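Local coordinates for protein 3-hydroxyisobutyrate dehydrogenase (Thermus thermophilus, PDB 2CVZ) that probably catalyses the NADP-dependent oxidation of 3-hydroxyisobutyrate, a step of valine breakdown, at residues Tyr14-Gly18 against Arg38-Phe43; Leu112-Ser117 against Leu128-Gly134; Leu176-Glu181 against Val274-Leu280; Leu236-Met240 against Leu253-Arg257. One frame throughout, in Å; residues are numbered along the deposited sequence.

Contact 1: Tyr14-Gly18 against Arg38-Phe43; sequences YPMAG and RHQEEF
Tyr14 reaches out from helix 13-23 and seats its ring as a knob among Arg38, His39, Glu42 and Phe43 of helix 34-43. Both helices belong to the Rossmann-type dinucleotide-binding domain. Their segment axes come within 10.5 Å and cross at -43°. The inner part is tight, an aromatic cluster. The edge of His39 meets a face of Tyr14 in a T-shaped pair, with His39 CD2 3.6 Å from Tyr14 CD1. His39 ND1 is hydrogen-bonded to Ser45 OG. NE2 gives its N-H to a lone pair of Tyr14 O at 2.9 Å, in its own ring plane, though the bond is bent. Phe43 also turns an edge to the tyrosine, offset, with Phe43 CE1 3.6 Å from Tyr14 CE2. The outer side is looser and faces solvent. There the Arg38 guanidinium lies nearly flat on the other face of Tyr14, but off-centre, with Arg38 CZ 4.5 Å from the ring centroid. The exposed Glu42 accepts a hydrogen bond from Tyr14 OH on OE1, 2.7 Å away and above the carboxylate plane. With an alanine in place of Tyr14, Glu42 would probably lose its hydroxyl mate and Arg38 its stacking surface, and a gap would open beside His39. Deeper in, Gly18 CA sits over the middle of the Phe43 ring, 3.6 Å from its centroid, where any CB would strike Phe43 CE2.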
loop_
_atom_site.group_PDB
_atom_site.type_symbol
_atom_site.label_atom_id
_atom_site.label_comp_id
_atom_site.label_asym_id
_atom_site.label_seq_id
_atom_site.Cartn_x
_atom_site.Cartn_y
_atom_site.Cartn_z
ATOM N N TYR C 14 -20.614 10.400 29.164
ATOM C CA TYR C 14 -21.254 9.997 30.411
ATOM C C TYR C 14 -20.258 9.999 31.580
ATOM O O TYR C 14 -20.435 10.737 32.551
ATOM C CB TYR C 14 -21.898 8.614 30.247
ATOM C CG TYR C 14 -22.878 8.251 31.344
ATOM C CD1 TYR C 14 -24.197 8.711 31.314
ATOM C CD2 TYR C 14 -22.482 7.457 32.417
ATOM C CE1 TYR C 14 -25.098 8.382 32.335
ATOM C CE2 TYR C 14 -23.368 7.125 33.436
ATOM C CZ TYR C 14 -24.671 7.589 33.391
ATOM O OH TYR C 14 -25.537 7.258 34.408
ATOM N N PRO C 15 -19.195 9.178 31.508
ATOM C CA PRO C 15 -18.239 9.181 32.624
ATOM C C PRO C 15 -17.511 10.516 32.796
ATOM O O PRO C 15 -17.248 10.944 33.918
ATOM C CB PRO C 15 -17.295 8.027 32.279
ATOM C CG PRO C 15 -17.351 7.973 30.777
ATOM C CD PRO C 15 -18.818 8.172 30.498
HETATM N N MSE C 16 -17.192 11.175 31.685
HETATM C CA MSE C 16 -16.505 12.463 31.748
HETATM C C MSE C 16 -17.318 13.474 32.542
HETATM O O MSE C 16 -16.789 14.161 33.423
HETATM C CB MSE C 16 -16.255 13.000 30.339
HETATM C CG MSE C 16 -15.162 12.267 29.596
HETATM SE SE MSE C 16 -15.059 12.837 27.751
HETATM C CE MSE C 16 -14.303 14.586 28.013
ATOM N N ALA C 17 -18.605 13.566 32.226
ATOM C CA ALA C 17 -19.491 14.492 32.914
ATOM C C ALA C 17 -19.643 14.060 34.366
ATOM O O ALA C 17 -19.974 14.869 35.231
ATOM C CB ALA C 17 -20.851 14.529 32.228
ATOM N N GLY C 18 -19.410 12.777 34.625
ATOM C CA GLY C 18 -19.513 12.274 35.984
ATOM C C GLY C 18 -18.441 12.899 36.859
ATOM O O GLY C 18 -18.702 13.284 38.003
ATOM N N ARG C 38 -30.588 9.461 34.209
ATOM C CA ARG C 38 -29.796 8.435 34.866
ATOM C C ARG C 38 -28.501 9.021 35.422
ATOM O O ARG C 38 -28.039 8.665 36.498
ATOM C CB ARG C 38 -29.477 7.348 33.839
ATOM C CG ARG C 38 -28.476 6.322 34.369
ATOM C CD ARG C 38 -28.470 5.039 33.532
ATOM N NE ARG C 38 -27.105 4.519 33.395
ATOM C CZ ARG C 38 -26.589 4.463 32.153
ATOM N NH1 ARG C 38 -27.302 4.870 31.118
ATOM N NH2 ARG C 38 -25.349 3.997 31.974
ATOM N N HIS C 39 -27.907 9.938 34.664
ATOM C CA HIS C 39 -26.655 10.574 35.062
ATOM C C HIS C 39 -26.863 11.392 36.340
ATOM O O HIS C 39 -26.020 11.385 37.239
ATOM C CB HIS C 39 -26.147 11.470 33.923
ATOM C CG HIS C 39 -24.721 11.903 34.078
ATOM N ND1 HIS C 39 -24.343 12.958 34.880
ATOM C CD2 HIS C 39 -23.578 11.411 33.543
ATOM C CE1 HIS C 39 -23.030 13.098 34.832
ATOM N NE2 HIS C 39 -22.541 12.169 34.028
ATOM N N GLN C 40 -27.990 12.090 36.413
ATOM C CA GLN C 40 -28.312 12.891 37.588
ATOM C C GLN C 40 -28.403 11.988 38.812
ATOM O O GLN C 40 -27.899 12.322 39.879
ATOM C CB GLN C 40 -29.642 13.618 37.391
ATOM C CG GLN C 40 -30.122 14.358 38.631
ATOM C CD GLN C 40 -31.401 15.130 38.396
ATOM O OE1 GLN C 40 -31.522 15.866 37.416
ATOM N NE2 GLN C 40 -32.361 14.978 39.303
ATOM N N GLU C 41 -29.048 10.838 38.644
ATOM C CA GLU C 41 -29.203 9.879 39.734
ATOM C C GLU C 41 -27.878 9.237 40.129
ATOM O O GLU C 41 -27.650 8.922 41.298
ATOM C CB GLU C 41 -30.187 8.776 39.328
ATOM C CG GLU C 41 -31.604 9.252 39.087
ATOM C CD GLU C 41 -32.243 9.833 40.335
ATOM O OE1 GLU C 41 -32.207 9.165 41.391
ATOM O OE2 GLU C 41 -32.785 10.954 40.257
ATOM N N GLU C 42 -26.995 9.054 39.155
ATOM C CA GLU C 42 -25.719 8.412 39.418
ATOM C C GLU C 42 -24.596 9.321 39.913
ATOM O O GLU C 42 -23.764 8.885 40.705
ATOM C CB GLU C 42 -25.242 7.667 38.168
ATOM C CG GLU C 42 -24.085 6.710 38.431
ATOM C CD GLU C 42 -23.643 5.947 37.194
ATOM O OE1 GLU C 42 -24.484 5.709 36.304
ATOM O OE2 GLU C 42 -22.456 5.569 37.124
ATOM N N PHE C 43 -24.578 10.577 39.471
ATOM C CA PHE C 43 -23.501 11.489 39.854
ATOM C C PHE C 43 -23.857 12.789 40.568
ATOM O O PHE C 43 -22.965 13.492 41.042
ATOM C CB PHE C 43 -22.674 11.852 38.619
ATOM C CG PHE C 43 -22.068 10.672 37.924
ATOM C CD1 PHE C 43 -22.618 10.187 36.745
ATOM C CD2 PHE C 43 -20.933 10.057 38.438
ATOM C CE1 PHE C 43 -22.044 9.107 36.083
ATOM C CE2 PHE C 43 -20.349 8.975 37.784
ATOM C CZ PHE C 43 -20.907 8.501 36.603
#

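Contact 2: Leu112-Ser117 against Leu128-Gly134; sequences LDAPVS and LTVMLGG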
loop_
_atom_site.group_PDB
_atom_site.type_symbol
_atom_site.label_atom_id
_atom_site.label_comp_id
_atom_site.label_asym_id
_atom_site.label_seq_id
_atom_site.Cartn_x
_atom_site.Cartn_y
_atom_site.Cartn_z
ATOM N N LEU C 112 -12.610 26.189 22.316
ATOM C CA LEU C 112 -11.316 25.535 22.454
ATOM C C LEU C 112 -11.506 24.084 22.059
ATOM O O LEU C 112 -12.433 23.435 22.542
ATOM C CB LEU C 112 -10.830 25.585 23.904
ATOM C CG LEU C 112 -10.494 26.944 24.520
ATOM C CD1 LEU C 112 -10.117 26.758 25.977
ATOM C CD2 LEU C 112 -9.350 27.583 23.753
ATOM N N ASP C 113 -10.672 23.570 21.159
ATOM C CA ASP C 113 -10.815 22.163 20.827
ATOM C C ASP C 113 -10.042 21.418 21.900
ATOM O O ASP C 113 -8.888 21.735 22.187
ATOM C CB ASP C 113 -10.301 21.811 19.415
ATOM C CG ASP C 113 -9.056 22.575 19.004
ATOM O OD1 ASP C 113 -8.190 21.964 18.340
ATOM O OD2 ASP C 113 -8.948 23.781 19.303
ATOM N N ALA C 114 -10.698 20.446 22.522
ATOM C CA ALA C 114 -10.070 19.681 23.581
ATOM C C ALA C 114 -10.333 18.186 23.462
ATOM O O ALA C 114 -10.845 17.560 24.394
ATOM C CB ALA C 114 -10.552 20.194 24.937
ATOM N N PRO C 115 -9.994 17.592 22.307
ATOM C CA PRO C 115 -10.213 16.153 22.130
ATOM C C PRO C 115 -9.393 15.380 23.162
ATOM O O PRO C 115 -8.423 15.905 23.716
ATOM C CB PRO C 115 -9.764 15.903 20.689
ATOM C CG PRO C 115 -8.740 16.974 20.456
ATOM C CD PRO C 115 -9.367 18.184 21.111
ATOM N N VAL C 116 -9.765 14.130 23.415
ATOM C CA VAL C 116 -9.065 13.354 24.429
ATOM C C VAL C 116 -8.636 11.959 23.995
ATOM O O VAL C 116 -9.039 11.463 22.948
ATOM C CB VAL C 116 -9.954 13.210 25.685
ATOM C CG1 VAL C 116 -10.301 14.589 26.243
ATOM C CG2 VAL C 116 -11.234 12.464 25.326
ATOM N N SER C 117 -7.805 11.335 24.821
ATOM C CA SER C 117 -7.346 9.980 24.566
ATOM C C SER C 117 -7.271 9.251 25.897
ATOM O O SER C 117 -6.930 9.848 26.918
ATOM C CB SER C 117 -5.975 9.980 23.895
ATOM O OG SER C 117 -5.622 8.657 23.521
ATOM N N LEU C 128 -7.831 10.948 31.566
ATOM C CA LEU C 128 -7.721 11.245 30.145
ATOM C C LEU C 128 -6.628 12.254 29.822
ATOM O O LEU C 128 -6.303 13.129 30.631
ATOM C CB LEU C 128 -9.054 11.779 29.612
ATOM C CG LEU C 128 -10.238 10.814 29.594
ATOM C CD1 LEU C 128 -11.492 11.575 29.192
ATOM C CD2 LEU C 128 -9.964 9.666 28.627
ATOM N N THR C 129 -6.058 12.114 28.629
ATOM C CA THR C 129 -5.037 13.036 28.149
ATOM C C THR C 129 -5.800 14.014 27.264
ATOM O O THR C 129 -6.611 13.602 26.437
ATOM C CB THR C 129 -3.969 12.314 27.304
ATOM O OG1 THR C 129 -3.191 11.457 28.148
ATOM C CG2 THR C 129 -3.048 13.318 26.629
ATOM N N VAL C 130 -5.553 15.305 27.448
ATOM C CA VAL C 130 -6.245 16.318 26.666
ATOM C C VAL C 130 -5.273 17.165 25.857
ATOM O O VAL C 130 -4.246 17.598 26.369
ATOM C CB VAL C 130 -7.063 17.267 27.581
ATOM C CG1 VAL C 130 -7.792 18.310 26.736
ATOM C CG2 VAL C 130 -8.061 16.468 28.406
HETATM N N MSE C 131 -5.609 17.392 24.591
HETATM C CA MSE C 131 -4.789 18.217 23.710
HETATM C C MSE C 131 -5.613 19.455 23.375
HETATM O O MSE C 131 -6.573 19.386 22.604
HETATM C CB MSE C 131 -4.406 17.436 22.444
HETATM C CG MSE C 131 -5.542 16.654 21.796
HETATM SE SE MSE C 131 -5.045 14.824 21.342
HETATM C CE MSE C 131 -5.359 14.010 23.066
ATOM N N LEU C 132 -5.242 20.584 23.978
ATOM C CA LEU C 132 -5.961 21.842 23.785
ATOM C C LEU C 132 -5.488 22.696 22.626
ATOM O O LEU C 132 -4.293 22.813 22.366
ATOM C CB LEU C 132 -5.893 22.710 25.050
ATOM C CG LEU C 132 -6.600 22.305 26.344
ATOM C CD1 LEU C 132 -8.100 22.201 26.110
ATOM C CD2 LEU C 132 -6.034 20.995 26.833
ATOM N N GLY C 133 -6.456 23.304 21.951
ATOM C CA GLY C 133 -6.175 24.193 20.843
ATOM C C GLY C 133 -6.940 25.478 21.103
ATOM O O GLY C 133 -8.158 25.451 21.290
ATOM N N GLY C 134 -6.231 26.603 21.137
ATOM C CA GLY C 134 -6.889 27.874 21.383
ATOM C C GLY C 134 -5.978 28.887 22.053
ATOM O O GLY C 134 -4.783 28.635 22.194
#
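Leu128 opens the antiparallel pairing by laying CD1 against Val116 CG2. It joins strands 110-117 and 128-133 where the Rossmann-type sheet reverses: 128-133 and 149-156 run against the rest. Thr129 follows as a hydrogen-bonded pair with Ser117. Its N-H points almost straight at Ser117 O (3.0 Å, 179°), and its own O accepts from Ser117 N. The hydroxyls of both residues bind the second subunit: Thr129 OG1 to Ala202 O and Ser117 OG to Ser204 N. Val130 forms a non-hydrogen-bonded pair with Val116. The two side chains lie side by side, with Val130 CG2 3.6 Å from Val116 CG1. Val116 is part of the NADPH pocket, and Lys165 NZ binds its carbonyl. At Met131 the pairing weakens. Its N-H makes a long, weak bond to Pro115 O (3.3 Å), and the proline nitrogen has no hydrogen to return one. Met131 CG lies between the backbone N and the carbonyl carbon (chi1 45°), which brings it within 3.5 Å of Pro115 CG. Leu132 CD1 presses on Ala114 CB at 3.4 Å. Gly133 restores the two-bond pattern with Asp113. Gly134 has backbone angles that call for glycine, and its CA sits 3.4 Å from Leu112 CD2. Asp113 OD2 is 2.7 Å from Gly133 O, another acceptor. That would probably raise the acid's proton affinity, while the amides of Gly159 and His162, bound to its oxygens, would counter this.

Contact 3: Leu176-Glu181 against Val274-Leu280; sequences LWAAGE and VEALRLL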
loop_
_atom_site.group_PDB
_atom_site.type_symbol
_atom_site.label_atom_id
_atom_site.label_comp_id
_atom_site.label_asym_id
_atom_site.label_seq_id
_atom_site.Cartn_x
_atom_site.Cartn_y
_atom_site.Cartn_z
ATOM N N LEU C 176 -2.205 -0.981 15.543
ATOM C CA LEU C 176 -3.148 -2.064 15.784
ATOM C C LEU C 176 -3.297 -3.013 14.603
ATOM O O LEU C 176 -3.284 -4.231 14.772
ATOM C CB LEU C 176 -4.512 -1.475 16.154
ATOM C CG LEU C 176 -5.692 -2.434 16.336
ATOM C CD1 LEU C 176 -5.407 -3.422 17.463
ATOM C CD2 LEU C 176 -6.940 -1.623 16.652
ATOM N N TRP C 177 -3.438 -2.459 13.404
ATOM C CA TRP C 177 -3.605 -3.287 12.218
ATOM C C TRP C 177 -2.355 -4.087 11.870
ATOM O O TRP C 177 -2.442 -5.277 11.581
ATOM C CB TRP C 177 -4.027 -2.423 11.027
ATOM C CG TRP C 177 -4.294 -3.221 9.784
ATOM C CD1 TRP C 177 -3.377 -3.625 8.854
ATOM C CD2 TRP C 177 -5.556 -3.741 9.354
ATOM N NE1 TRP C 177 -3.990 -4.360 7.874
ATOM C CE2 TRP C 177 -5.329 -4.448 8.154
ATOM C CE3 TRP C 177 -6.860 -3.678 9.867
ATOM C CZ2 TRP C 177 -6.355 -5.091 7.455
ATOM C CZ3 TRP C 177 -7.883 -4.320 9.170
ATOM C CH2 TRP C 177 -7.621 -5.016 7.977
ATOM N N ALA C 178 -1.193 -3.439 11.902
ATOM C CA ALA C 178 0.055 -4.124 11.583
ATOM C C ALA C 178 0.291 -5.268 12.558
ATOM O O ALA C 178 0.736 -6.349 12.169
ATOM C CB ALA C 178 1.228 -3.145 11.626
ATOM N N ALA C 179 0.003 -5.026 13.833
ATOM C CA ALA C 179 0.174 -6.066 14.839
ATOM C C ALA C 179 -0.732 -7.234 14.449
ATOM O O ALA C 179 -0.349 -8.398 14.569
ATOM C CB ALA C 179 -0.201 -5.537 16.208
ATOM N N GLY C 180 -1.930 -6.905 13.974
ATOM C CA GLY C 180 -2.876 -7.921 13.551
ATOM C C GLY C 180 -2.333 -8.752 12.402
ATOM O O GLY C 180 -2.403 -9.985 12.431
ATOM N N GLU C 181 -1.792 -8.090 11.383
ATOM C CA GLU C 181 -1.226 -8.805 10.240
ATOM C C GLU C 181 -0.117 -9.737 10.728
ATOM O O GLU C 181 -0.054 -10.905 10.345
ATOM C CB GLU C 181 -0.635 -7.828 9.212
ATOM C CG GLU C 181 -1.640 -6.883 8.540
ATOM C CD GLU C 181 -0.986 -5.988 7.486
ATOM O OE1 GLU C 181 0.261 -5.942 7.433
ATOM O OE2 GLU C 181 -1.717 -5.322 6.718
ATOM N N VAL C 274 -11.467 -2.336 17.642
ATOM C CA VAL C 274 -10.547 -3.464 17.702
ATOM C C VAL C 274 -11.072 -4.664 16.914
ATOM O O VAL C 274 -10.306 -5.545 16.526
ATOM C CB VAL C 274 -10.272 -3.870 19.165
ATOM C CG1 VAL C 274 -9.341 -5.075 19.217
ATOM C CG2 VAL C 274 -9.646 -2.694 19.908
ATOM N N GLU C 275 -12.376 -4.695 16.666
ATOM C CA GLU C 275 -12.956 -5.795 15.900
ATOM C C GLU C 275 -12.486 -5.757 14.450
ATOM O O GLU C 275 -12.751 -6.679 13.677
ATOM C CB GLU C 275 -14.485 -5.752 15.968
ATOM C CG GLU C 275 -15.030 -6.328 17.269
ATOM C CD GLU C 275 -16.539 -6.426 17.286
ATOM O OE1 GLU C 275 -17.197 -5.446 17.687
ATOM O OE2 GLU C 275 -17.066 -7.487 16.889
ATOM N N ALA C 276 -11.783 -4.693 14.078
ATOM C CA ALA C 276 -11.272 -4.591 12.717
ATOM C C ALA C 276 -10.389 -5.809 12.452
ATOM O O ALA C 276 -10.299 -6.293 11.325
ATOM C CB ALA C 276 -10.467 -3.297 12.543
ATOM N N LEU C 277 -9.752 -6.316 13.505
ATOM C CA LEU C 277 -8.885 -7.477 13.372
ATOM C C LEU C 277 -9.671 -8.734 13.004
ATOM O O LEU C 277 -9.099 -9.704 12.513
ATOM C CB LEU C 277 -8.081 -7.699 14.663
ATOM C CG LEU C 277 -6.705 -7.013 14.694
ATOM C CD1 LEU C 277 -6.857 -5.535 14.415
ATOM C CD2 LEU C 277 -6.031 -7.240 16.040
ATOM N N ARG C 278 -10.980 -8.715 13.239
ATOM C CA ARG C 278 -11.816 -9.862 12.889
ATOM C C ARG C 278 -11.748 -10.094 11.382
ATOM O O ARG C 278 -11.876 -11.225 10.912
ATOM C CB ARG C 278 -13.276 -9.624 13.286
ATOM C CG ARG C 278 -13.610 -9.846 14.753
ATOM C CD ARG C 278 -15.114 -9.679 14.945
ATOM N NE ARG C 278 -15.565 -9.863 16.322
ATOM C CZ ARG C 278 -15.634 -11.035 16.945
ATOM N NH1 ARG C 278 -15.276 -12.149 16.322
ATOM N NH2 ARG C 278 -16.078 -11.093 18.191
ATOM N N LEU C 279 -11.557 -9.017 10.625
ATOM C CA LEU C 279 -11.465 -9.122 9.171
ATOM C C LEU C 279 -10.234 -9.933 8.790
ATOM O O LEU C 279 -10.269 -10.741 7.857
ATOM C CB LEU C 279 -11.396 -7.729 8.536
ATOM C CG LEU C 279 -11.334 -7.683 7.006
ATOM C CD1 LEU C 279 -12.490 -8.483 6.415
ATOM C CD2 LEU C 279 -11.387 -6.234 6.538
ATOM N N LEU C 280 -9.142 -9.719 9.517
ATOM C CA LEU C 280 -7.905 -10.446 9.264
ATOM C C LEU C 280 -8.082 -11.910 9.655
ATOM O O LEU C 280 -7.549 -12.806 8.999
ATOM C CB LEU C 280 -6.750 -9.824 10.057
ATOM C CG LEU C 280 -6.353 -8.410 9.626
ATOM C CD1 LEU C 280 -5.327 -7.834 10.595
ATOM C CD2 LEU C 280 -5.791 -8.456 8.206
#
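Trp177 and Leu280 make the main apolar contact. The leucine comes over one face of the indole. Leu280 CG lies 4.2 Å from the centroid of the six-membered ring, 20° off its normal, a CH-pi contact. Leu280 CD2 is closer still to the rim, 3.5 Å from Trp177 CZ2. The indole reaches this place because its CG stands anti to the backbone N (chi1 -177°). Leu279 CD2 meets the ring edge at CH2, and Ala276 packs near CZ3. The other apolar group is aliphatic. Leu176 and Leu277 meet obliquely, with Leu176 CG 3.8 Å from Leu277 CD1, and Leu176 CD2 reaches Val274. Helices 160-188 and 276-284 run nearly parallel here, at 26° and 9.7 Å between segment axes. They belong to the all-helical C-terminal domain that follows the Rossmann-type domain in this enzyme family. Gly180 permits the approach. A CB on it would clash with Leu277 CG and Leu280 CD1, and as it stands Leu280 CD1 touches Gly180 C at 3.6 Å. No hydrogen bond links the two segments. The polar contacts run along each segment or to another chain. Trp177 NE1 donates to Glu181 OE2 at 2.7 Å, close to the indole plane but on the anti side of the carboxylate and tilted out of its plane. This bond helps to hold the indole's turn. Glu181 also accepts the backbone amides of Leu252 and Leu253 of the second subunit, one on each carboxylate oxygen.

Contact 4: Leu236-Met240 against Leu253-Arg257; sequences LGIAM and LRLAR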
loop_
_atom_site.group_PDB
_atom_site.type_symbol
_atom_site.label_atom_id
_atom_site.label_comp_id
_atom_site.label_asym_id
_atom_site.label_seq_id
_atom_site.Cartn_x
_atom_site.Cartn_y
_atom_site.Cartn_z
ATOM N N LEU C 236 -9.653 8.774 11.025
ATOM C CA LEU C 236 -8.656 8.569 9.981
ATOM C C LEU C 236 -8.948 9.532 8.832
ATOM O O LEU C 236 -8.033 10.026 8.174
ATOM C CB LEU C 236 -8.684 7.114 9.493
ATOM C CG LEU C 236 -8.085 6.100 10.482
ATOM C CD1 LEU C 236 -8.419 4.674 10.070
ATOM C CD2 LEU C 236 -6.581 6.300 10.546
ATOM N N GLY C 237 -10.232 9.806 8.608
ATOM C CA GLY C 237 -10.616 10.730 7.556
ATOM C C GLY C 237 -10.078 12.117 7.862
ATOM O O GLY C 237 -9.600 12.826 6.975
ATOM N N ILE C 238 -10.153 12.505 9.130
ATOM C CA ILE C 238 -9.657 13.807 9.558
ATOM C C ILE C 238 -8.134 13.822 9.444
ATOM O O ILE C 238 -7.537 14.837 9.071
ATOM C CB ILE C 238 -10.070 14.106 11.021
ATOM C CG1 ILE C 238 -11.596 14.148 11.126
ATOM C CG2 ILE C 238 -9.473 15.439 11.477
ATOM C CD1 ILE C 238 -12.118 14.300 12.546
ATOM N N ALA C 239 -7.509 12.692 9.759
ATOM C CA ALA C 239 -6.058 12.588 9.670
ATOM C C ALA C 239 -5.594 12.779 8.222
ATOM O O ALA C 239 -4.541 13.370 7.976
ATOM C CB ALA C 239 -5.595 11.238 10.191
HETATM N N MSE C 240 -6.374 12.278 7.268
HETATM C CA MSE C 240 -6.024 12.429 5.857
HETATM C C MSE C 240 -6.055 13.917 5.499
HETATM O O MSE C 240 -5.287 14.383 4.658
HETATM C CB MSE C 240 -7.010 11.662 4.965
HETATM C CG MSE C 240 -7.063 10.150 5.212
HETATM SE SE MSE C 240 -5.335 9.269 5.122
HETATM C CE MSE C 240 -4.944 9.218 7.024
ATOM N N LEU C 253 0.177 5.855 6.325
ATOM C CA LEU C 253 -1.030 6.436 6.890
ATOM C C LEU C 253 -2.177 6.475 5.882
ATOM O O LEU C 253 -3.332 6.262 6.245
ATOM C CB LEU C 253 -0.741 7.836 7.434
ATOM C CG LEU C 253 0.223 7.878 8.628
ATOM C CD1 LEU C 253 0.313 9.307 9.152
ATOM C CD2 LEU C 253 -0.261 6.938 9.730
ATOM N N ARG C 254 -1.864 6.737 4.615
ATOM C CA ARG C 254 -2.905 6.769 3.590
ATOM C C ARG C 254 -3.549 5.388 3.468
ATOM O O ARG C 254 -4.772 5.267 3.418
ATOM C CB ARG C 254 -2.317 7.174 2.234
ATOM C CG ARG C 254 -1.831 8.615 2.157
ATOM C CD ARG C 254 -2.971 9.637 2.124
ATOM N NE ARG C 254 -2.452 10.984 1.873
ATOM C CZ ARG C 254 -3.140 12.111 2.025
ATOM N NH1 ARG C 254 -4.404 12.091 2.434
ATOM N NH2 ARG C 254 -2.555 13.273 1.772
ATOM N N LEU C 255 -2.719 4.348 3.417
ATOM C CA LEU C 255 -3.225 2.983 3.298
ATOM C C LEU C 255 -4.040 2.575 4.523
ATOM O O LEU C 255 -5.014 1.822 4.416
ATOM C CB LEU C 255 -2.065 2.003 3.101
ATOM C CG LEU C 255 -2.004 1.294 1.744
ATOM C CD1 LEU C 255 -3.203 0.361 1.598
ATOM C CD2 LEU C 255 -1.988 2.329 0.619
ATOM N N ALA C 256 -3.641 3.072 5.687
ATOM C CA ALA C 256 -4.351 2.755 6.922
ATOM C C ALA C 256 -5.828 3.135 6.823
ATOM O O ALA C 256 -6.695 2.382 7.269
ATOM C CB ALA C 256 -3.702 3.475 8.100
ATOM N N ARG C 257 -6.123 4.295 6.242
ATOM C CA ARG C 257 -7.517 4.719 6.115
ATOM C C ARG C 257 -8.306 3.757 5.231
ATOM O O ARG C 257 -9.468 3.461 5.507
ATOM C CB ARG C 257 -7.627 6.126 5.519
ATOM C CG ARG C 257 -9.033 6.739 5.663
ATOM C CD ARG C 257 -9.500 7.440 4.387
ATOM N NE ARG C 257 -9.985 6.495 3.384
ATOM C CZ ARG C 257 -11.182 5.914 3.416
ATOM N NH1 ARG C 257 -12.035 6.179 4.401
ATOM N NH2 ARG C 257 -11.525 5.058 2.467
#
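Met240, modelled as selenomethionine, is the central side chain, packed against Leu253, Arg254 and Arg257. Its chain bends twice, at chi2 (-54°) and chi3. The folds lay SE 3.8 Å from Arg254 CA and carry CE to within 3.5 Å of Leu253 O. Arg257 approaches obliquely with its methylenes. Its CG stands anti to the backbone N (chi1 -167°), and later bends at chi2 and chi3 turn the guanidinium away. This keeps Arg257 CD against Met240 CG at 3.7 Å and Arg257 CG against Leu236 CB at 3.9 Å. The charged end leads away from Leu236-Met240, to Glu261 of the same chain through NH1 and to Lys247 O of the third subunit through NH2. Arg254 does the reverse. Its CB points away from the other helix, but a bend at chi2 brings the otherwise extended chain back beside Met240. There NH1 makes a weak bond to Met240 O, 3.3 Å long. The stronger bonds are salt bridges: NH2 to Asp244, and NE to Glu258 of the third subunit. A leucine in place of Arg254 would probably leave both of those carboxylates without their mate and take the cover from the Met240 carbonyl. The two helices, 229-243 and 251-267, form an antiparallel hairpin whose segment axes approach to 9.7 Å. Helix 160-188 packs against both: Ala173 touches Leu236, and Val174 touches Leu253 and Ala256. On another side of helix 251-267, Leu255 meets Leu255 of the fourth subunit.

Overall arrangement
Contacts 1 and 2 lie in the NADPH-binding domain and touch: Met16 CG is 3.8 Å from Leu128 CD1. Contact 2 is nearest the cofactor, with the Val116 side chain about 4 Å from NADPH, against about 7 Å for Tyr14 in contact 1. Contacts 3 and 4 lie in the helical domain, centres 16 Å apart, with helix 251-267 leading on to helix 276-284. Their side chains stay further from NADPH, about 9 Å at Val274 and 11 Å at Leu236. Contact 1 is about 33 Å from contact 3, centre to centre. Contacts 2, 3 and 4 all reach the second subunit. Contact 3 of one subunit meets the contact 4 helix, 251-267, of the second subunit.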